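Local atomic coordinates of galactose mutarotase related enzyme (Lactobacillus casei, PDB entry 3Q1N), a protein that probably binds a carbohydrate and acts as an isomerase, as expected of a member of the aldose 1-epimerase (galactose mutarotase-like) family. Residues Y159-E164 and I252-F257. Residues are numbered along the deposited sequence; the frame is centred on the assembly and turned at random. Where two conformers were deposited one is given.
Sequences YDLTVE and IAVEPF. With EDO (1,2-ethanediol), chain J.
Leu161 and Val254, Tyr159 and Ile252 meet in the buried layer between two sheets of the beta-sandwich expected of the galactose mutarotase fold. Strand 160-164 belongs to one sheet and strand 251-258 to another; no hydrogen bond joins the two segments, and the backbones stand well apart, with CA of Leu161 9.1 Å from CA of Val254.

The packing is apolar. CD1 of Leu161 meets CG1 of Val254 at 4.2 Å, the two side chains crossing at a slant. With CG1 of Val254 anti to the backbone N (chi1 -174°), that methyl points across the gap. Two residues back along each strand, the extended end of Ile252 brings CD1 to CB of Tyr159 at 4.4 Å. Branched aliphatic groups suit this interior, and Leu220 of strand 217-221 adds to it by touching both Tyr159 and Val254. Tyrosine suits its place because its ring packs against that of His225 while OH is hydrogen-bonded to the backbone N of Gly149.

The polar interactions lie on the other face of strand 251-258. Glu255, an extended chain beyond CG, rests against Thr240 and Trp242 and carries its carboxylate to a bound 1,2-ethanediol, probably from the crystallisation liquor, which His143 also holds. An alanine here would remove the carboxylate and is likely to leave O1 of the diol without its acceptor and a gap beside Thr240 and Trp242. The diol's O1 also lies at the edge of the Phe257 ring, 3.9 Å from CZ, and donates its hydrogen bond to OE1 of Glu255 over 2.7 Å.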
ATOM      1  N   TYR A 159      -5.286 -17.928  -8.409  1.00 17.57           N
ATOM      2  CA  TYR A 159      -4.721 -17.250  -7.257  1.00 17.41           C
ATOM      3  C   TYR A 159      -5.819 -16.914  -6.264  1.00 17.75           C
ATOM      4  O   TYR A 159      -6.943 -16.473  -6.652  1.00 18.48           O
ATOM      5  CB  TYR A 159      -3.994 -15.958  -7.671  1.00 16.81           C
ATOM      6  CG  TYR A 159      -2.612 -16.228  -8.238  1.00 16.18           C
ATOM      7  CD1 TYR A 159      -2.428 -16.564  -9.582  1.00 16.76           C
ATOM      8  CD2 TYR A 159      -1.502 -16.178  -7.427  1.00 17.30           C
ATOM      9  CE1 TYR A 159      -1.194 -16.866 -10.072  1.00 16.44           C
ATOM     10  CE2 TYR A 159      -0.249 -16.431  -7.917  1.00 17.38           C
ATOM     11  CZ  TYR A 159      -0.094 -16.784  -9.238  1.00 17.86           C
ATOM     12  OH  TYR A 159       1.143 -17.052  -9.771  1.00 18.36           O
ATOM     13  N   ASP A 160      -5.522 -17.126  -4.993  1.00 17.70           N
ATOM     14  CA  ASP A 160      -6.415 -16.732  -3.915  1.00 18.15           C
ATOM     15  C   ASP A 160      -5.610 -15.922  -2.922  1.00 17.31           C
ATOM     16  O   ASP A 160      -4.380 -15.996  -2.891  1.00 17.24           O
ATOM     17  CB  ASP A 160      -6.978 -17.948  -3.122  1.00 19.60           C
ATOM     18  CG  ASP A 160      -7.903 -18.882  -3.923  1.00 23.83           C
ATOM     19  OD1 ASP A 160      -8.382 -18.611  -5.040  1.00 27.33           O
ATOM     20  OD2 ASP A 160      -8.099 -19.999  -3.402  1.00 32.22           O
ATOM     21  N   LEU A 161      -6.312 -15.095  -2.146  1.00 17.24           N
ATOM     22  CA  LEU A 161      -5.784 -14.519  -0.942  1.00 16.30           C
ATOM     23  C   LEU A 161      -6.348 -15.318   0.205  1.00 16.96           C
ATOM     24  O   LEU A 161      -7.555 -15.513   0.294  1.00 17.57           O
ATOM     25  CB  LEU A 161      -6.214 -13.061  -0.810  1.00 16.17           C
ATOM     26  CG  LEU A 161      -5.432 -12.287   0.230  1.00 16.64           C
ATOM     27  CD1 LEU A 161      -4.053 -12.011  -0.287  1.00 16.52           C
ATOM     28  CD2 LEU A 161      -6.157 -10.962   0.585  1.00 17.55           C
ATOM     29  N   THR A 162      -5.470 -15.809   1.070  0.50 16.80           N
ATOM     30  CA  THR A 162      -5.881 -16.518   2.266  0.50 16.73           C
ATOM     31  C   THR A 162      -5.467 -15.676   3.449  0.50 17.37           C
ATOM     32  O   THR A 162      -4.331 -15.169   3.480  0.50 16.53           O
ATOM     33  CB  THR A 162      -5.263 -17.932   2.334  0.50 17.33           C
ATOM     34  OG1 THR A 162      -5.592 -18.642   1.141  0.50 16.40           O
ATOM     35  CG2 THR A 162      -5.794 -18.715   3.516  0.50 16.49           C
ATOM     36  N   VAL A 163      -6.384 -15.501   4.405  1.00 17.61           N
ATOM     37  CA  VAL A 163      -6.135 -14.599   5.558  1.00 18.42           C
ATOM     38  C   VAL A 163      -6.323 -15.281   6.895  1.00 19.05           C
ATOM     39  O   VAL A 163      -7.106 -16.219   7.020  1.00 18.76           O
ATOM     40  CB  VAL A 163      -6.995 -13.331   5.509  1.00 17.23           C
ATOM     41  CG1 VAL A 163      -6.757 -12.567   4.200  1.00 17.95           C
ATOM     42  CG2 VAL A 163      -8.500 -13.634   5.705  1.00 18.31           C
ATOM     43  N   GLU A 164      -5.583 -14.809   7.889  1.00 19.82           N
ATOM     44  CA  GLU A 164      -5.796 -15.254   9.259  1.00 21.62           C
ATOM     45  C   GLU A 164      -5.307 -14.231  10.264  1.00 21.29           C
ATOM     46  O   GLU A 164      -4.386 -13.468   9.956  1.00 19.39           O
ATOM     47  CB  GLU A 164      -5.104 -16.601   9.497  1.00 22.75           C
ATOM     48  CG  GLU A 164      -3.601 -16.592   9.498  1.00 24.66           C
ATOM     49  CD  GLU A 164      -2.941 -16.100  10.812  1.00 28.51           C
ATOM     50  OE1 GLU A 164      -3.567 -16.155  11.890  1.00 31.25           O
ATOM     51  OE2 GLU A 164      -1.768 -15.679  10.751  1.00 31.05           O
ATOM     52  N   ILE A 252      -1.028  -8.683  -9.492  1.00 15.29           N
ATOM     53  CA  ILE A 252      -2.054  -8.331  -8.526  1.00 15.08           C
ATOM     54  C   ILE A 252      -1.353  -7.585  -7.421  1.00 14.46           C
ATOM     55  O   ILE A 252      -0.287  -8.030  -6.955  1.00 15.34           O
ATOM     56  CB  ILE A 252      -2.769  -9.584  -7.970  1.00 15.03           C
ATOM     57  CG1 ILE A 252      -3.497 -10.328  -9.089  1.00 14.78           C
ATOM     58  CG2 ILE A 252      -3.809  -9.145  -6.853  1.00 14.76           C
ATOM     59  CD1 ILE A 252      -4.005 -11.715  -8.653  1.00 15.61           C
ATOM     60  N   ALA A 253      -1.888  -6.385  -7.094  1.00 13.80           N
ATOM     61  CA  ALA A 253      -1.419  -5.614  -5.963  1.00 13.63           C
ATOM     62  C   ALA A 253      -2.164  -5.991  -4.694  1.00 13.48           C
ATOM     63  O   ALA A 253      -3.382  -6.197  -4.702  1.00 13.98           O
ATOM     64  CB  ALA A 253      -1.544  -4.080  -6.252  1.00 12.84           C
ATOM     65  N   VAL A 254      -1.419  -6.050  -3.588  1.00 13.98           N
ATOM     66  CA  VAL A 254      -1.968  -6.394  -2.275  1.00 14.25           C
ATOM     67  C   VAL A 254      -1.370  -5.360  -1.354  1.00 13.80           C
ATOM     68  O   VAL A 254      -0.160  -5.361  -1.113  1.00 12.79           O
ATOM     69  CB  VAL A 254      -1.638  -7.851  -1.848  1.00 14.28           C
ATOM     70  CG1 VAL A 254      -2.400  -8.164  -0.525  1.00 15.24           C
ATOM     71  CG2 VAL A 254      -2.028  -8.866  -2.973  1.00 15.42           C
ATOM     72  N   GLU A 255      -2.218  -4.430  -0.888  1.00 13.50           N
ATOM     73  CA  GLU A 255      -1.796  -3.123  -0.446  1.00 13.26           C
ATOM     74  C   GLU A 255      -2.177  -2.833   0.997  1.00 13.43           C
ATOM     75  O   GLU A 255      -3.360  -2.633   1.307  1.00 13.70           O
ATOM     76  CB  GLU A 255      -2.416  -2.066  -1.363  1.00 13.35           C
ATOM     77  CG  GLU A 255      -2.308  -2.346  -2.891  1.00 15.40           C
ATOM     78  CD  GLU A 255      -3.167  -1.413  -3.713  1.00 17.22           C
ATOM     79  OE1 GLU A 255      -3.858  -0.548  -3.122  1.00 18.32           O
ATOM     80  OE2 GLU A 255      -3.184  -1.534  -4.962  1.00 16.55           O
ATOM     81  N   PRO A 256      -1.189  -2.839   1.902  1.00 13.75           N
ATOM     82  CA  PRO A 256      -1.515  -2.511   3.283  1.00 13.73           C
ATOM     83  C   PRO A 256      -1.927  -1.036   3.416  1.00 13.50           C
ATOM     84  O   PRO A 256      -1.174  -0.164   2.976  1.00 14.12           O
ATOM     85  CB  PRO A 256      -0.209  -2.819   4.033  1.00 14.80           C
ATOM     86  CG  PRO A 256       0.526  -3.827   3.181  1.00 14.23           C
ATOM     87  CD  PRO A 256       0.194  -3.369   1.775  1.00 14.34           C
ATOM     88  N   PHE A 257      -3.077  -0.793   4.049  1.00 12.82           N
ATOM     89  CA  PHE A 257      -3.654   0.565   4.216  1.00 13.09           C
ATOM     90  C   PHE A 257      -3.824   0.906   5.700  1.00 13.51           C
ATOM     91  O   PHE A 257      -4.565   0.207   6.439  1.00 13.68           O
ATOM     92  CB  PHE A 257      -5.062   0.687   3.594  1.00 12.32           C
ATOM     93  CG  PHE A 257      -5.132   0.937   2.075  1.00 12.81           C
ATOM     94  CD1 PHE A 257      -4.047   0.833   1.225  1.00 13.52           C
ATOM     95  CD2 PHE A 257      -6.356   1.237   1.525  1.00 15.34           C
ATOM     96  CE1 PHE A 257      -4.192   1.050  -0.150  1.00 16.24           C
ATOM     97  CE2 PHE A 257      -6.488   1.453   0.173  1.00 16.57           C
ATOM     98  CZ  PHE A 257      -5.436   1.362  -0.661  1.00 16.52           C
TER
HETATM   99  C1  EDO J 302      -5.666   0.576  -5.712  1.00 31.04           C
HETATM  100  O1  EDO J 302      -5.283   1.296  -4.525  1.00 26.11           O
HETATM  101  C2  EDO J 302      -5.738   1.455  -6.940  1.00 31.83           C
HETATM  102  O2  EDO J 302      -4.466   2.083  -7.222  1.00 32.00           O